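Local coordinates for uncharacterized protein Atu2773 (Agrobacterium tumefaciens, PDB 2QV5), which is of unknown function but belongs to the divergent polysaccharide deacetylase family, so it may act on a carbohydrate substrate, at residues I113-L116 and H117-M120. Sequence-based numbering, arbitrary orientation.
Sequences IDRL and HRSM
I113 to L116 and H117 to M120 are successive turns of one alpha-helix, joined by four i to i+4 bonds: H117 N to I113 O, R118 N to D114 O, S119 N to R115 O and M120 N to L116 O. S119 N to R115 O is the longest at 3.3 Å, and R115 O is shared: a water donates to it and accepts from S119 OG. Serine is small enough to pack on I86 yet offers this hydroxyl. I113 suits its place because its branch CG2, anti to the backbone N, lies over the imidazole of H117 as a CH-pi contact, 3.8 Å from the ring centroid. I113 O also sits above a face of this ring, toward its rim, while NE2 hydrogen-bonds D150 of helix 141-153. On the buried side, where apolar L116 and flexible M120 pack against I86 and I151 respectively, M120 CE reaches back to L116 CG at 3.8 Å; the thioether chain, extended beyond CG (chi3 171°), brings the methyl there. On a more polar side, R118 bends at chi3 (-73°), bringing NH2 to 3.4 Å from R115 CG. The two guanidinium planes stand 85° apart; long arginine chains carry them to separate salt bridges, R115 to D107 and R118 to D101, which probably ease their like charges. This is an amphipathic helix of a beta-alpha-beta unit, connecting parallel strands 82-88 and 128-131.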
ATOM      1  N   ILE A 113       0.149  13.974 -13.487  1.00 23.82           N
ATOM      2  CA  ILE A 113       0.468  12.696 -14.161  1.00 24.44           C
ATOM      3  C   ILE A 113       1.983  12.539 -14.362  1.00 22.11           C
ATOM      4  O   ILE A 113       2.524  11.445 -14.209  1.00 24.35           O
ATOM      5  CB  ILE A 113      -0.331  12.493 -15.493  1.00 26.90           C
ATOM      6  CG1 ILE A 113      -1.849  12.422 -15.252  1.00 29.73           C
ATOM      7  CG2 ILE A 113       0.108  11.221 -16.238  1.00 26.40           C
ATOM      8  CD1 ILE A 113      -2.350  11.192 -14.505  1.00 33.29           C
ATOM      9  N   ASP A 114       2.662  13.644 -14.668  1.00 24.16           N
ATOM     10  CA  ASP A 114       4.121  13.663 -14.761  1.00 20.83           C
ATOM     11  C   ASP A 114       4.801  13.362 -13.424  1.00 18.64           C
ATOM     12  O   ASP A 114       5.800  12.649 -13.383  1.00 20.00           O
ATOM     13  CB  ASP A 114       4.610  15.008 -15.315  1.00 21.92           C
ATOM     14  CG  ASP A 114       4.413  15.127 -16.827  1.00 40.05           C
ATOM     15  OD1 ASP A 114       4.519  14.090 -17.529  1.00 44.08           O
ATOM     16  OD2 ASP A 114       4.157  16.254 -17.317  1.00 44.08           O
ATOM     17  N   ARG A 115       4.250  13.909 -12.343  1.00 16.73           N
ATOM     18  CA  ARG A 115       4.756  13.670 -10.994  1.00 14.12           C
ATOM     19  C   ARG A 115       4.601  12.210 -10.608  1.00 16.18           C
ATOM     20  O   ARG A 115       5.510  11.627 -10.026  1.00 15.23           O
ATOM     21  CB  ARG A 115       3.990  14.522  -9.985  1.00 20.53           C
ATOM     22  CG  ARG A 115       4.490  15.944  -9.887  1.00 28.95           C
ATOM     23  CD  ARG A 115       3.509  16.796  -9.131  1.00 31.02           C
ATOM     24  NE  ARG A 115       3.951  18.186  -9.086  1.00 30.70           N
ATOM     25  CZ  ARG A 115       3.132  19.221  -8.957  1.00 34.44           C
ATOM     26  NH1 ARG A 115       3.620  20.453  -8.933  1.00 35.77           N
ATOM     27  NH2 ARG A 115       1.822  19.026  -8.869  1.00 36.37           N
ATOM     28  N   LEU A 116       3.421  11.664 -10.908  1.00 19.50           N
ATOM     29  CA  LEU A 116       3.086  10.255 -10.704  1.00 17.95           C
ATOM     30  C   LEU A 116       4.057   9.337 -11.428  1.00 14.19           C
ATOM     31  O   LEU A 116       4.585   8.393 -10.843  1.00 18.34           O
ATOM     32  CB  LEU A 116       1.670   9.992 -11.221  1.00 16.50           C
ATOM     33  CG  LEU A 116       1.148   8.557 -11.183  1.00 14.60           C
ATOM     34  CD1 LEU A 116       1.103   8.078  -9.728  1.00 21.11           C
ATOM     35  CD2 LEU A 116      -0.227   8.421 -11.825  1.00 15.32           C
ATOM     36  N   HIS A 117       4.292   9.631 -12.703  1.00 17.79           N
ATOM     37  CA  HIS A 117       5.199   8.850 -13.546  1.00 15.24           C
ATOM     38  C   HIS A 117       6.635   8.860 -13.048  1.00 17.09           C
ATOM     39  O   HIS A 117       7.342   7.858 -13.170  1.00 14.96           O
ATOM     40  CB  HIS A 117       5.134   9.355 -14.987  1.00 19.65           C
ATOM     41  CG  HIS A 117       3.880   8.975 -15.707  1.00 17.04           C
ATOM     42  ND1 HIS A 117       3.661   9.289 -17.031  1.00 28.45           N
ATOM     43  CD2 HIS A 117       2.782   8.292 -15.296  1.00 20.39           C
ATOM     44  CE1 HIS A 117       2.480   8.827 -17.403  1.00 27.16           C
ATOM     45  NE2 HIS A 117       1.925   8.223 -16.367  1.00 25.61           N
ATOM     46  N   ARG A 118       7.072   9.983 -12.485  1.00 15.52           N
ATOM     47  CA  ARG A 118       8.392  10.048 -11.884  1.00 19.80           C
ATOM     48  C   ARG A 118       8.523   9.086 -10.699  1.00 19.83           C
ATOM     49  O   ARG A 118       9.524   8.390 -10.587  1.00 16.96           O
ATOM     50  CB  ARG A 118       8.733  11.479 -11.467  1.00 20.42           C
ATOM     51  CG  ARG A 118       9.091  12.368 -12.648  1.00 21.60           C
ATOM     52  CD  ARG A 118       9.877  13.591 -12.208  1.00 24.38           C
ATOM     53  NE  ARG A 118       9.074  14.597 -11.501  1.00 30.75           N
ATOM     54  CZ  ARG A 118       8.230  15.457 -12.075  1.00 30.79           C
ATOM     55  NH1 ARG A 118       8.025  15.453 -13.389  1.00 31.96           N
ATOM     56  NH2 ARG A 118       7.579  16.331 -11.322  1.00 31.55           N
ATOM     57  N   SER A 119       7.509   9.036  -9.837  1.00 19.65           N
ATOM     58  CA  SER A 119       7.503   8.086  -8.713  1.00 17.27           C
ATOM     59  C   SER A 119       7.441   6.628  -9.178  1.00 14.51           C
ATOM     60  O   SER A 119       8.186   5.784  -8.666  1.00 15.74           O
ATOM     61  CB  SER A 119       6.337   8.370  -7.779  1.00 17.65           C
ATOM     62  OG  SER A 119       6.553   9.560  -7.040  1.00 22.64           O
ATOM     63  N   MET A 120       6.568   6.361 -10.157  1.00 12.03           N
ATOM     64  CA  MET A 120       6.325   5.028 -10.729  1.00 17.92           C
ATOM     65  C   MET A 120       7.590   4.358 -11.256  1.00 19.37           C
ATOM     66  O   MET A 120       7.730   3.141 -11.213  1.00 21.34           O
ATOM     67  CB  MET A 120       5.281   5.111 -11.859  1.00 15.16           C
ATOM     68  CG  MET A 120       3.819   5.120 -11.428  1.00 19.16           C
ATOM     69  SD  MET A 120       2.670   5.037 -12.842  1.00 11.36           S
ATOM     70  CE  MET A 120       1.130   4.805 -11.963  1.00 19.89           C
TER
HETATM   71  O   HOH W   1       4.609  11.250  -7.165  1.00 31.92           O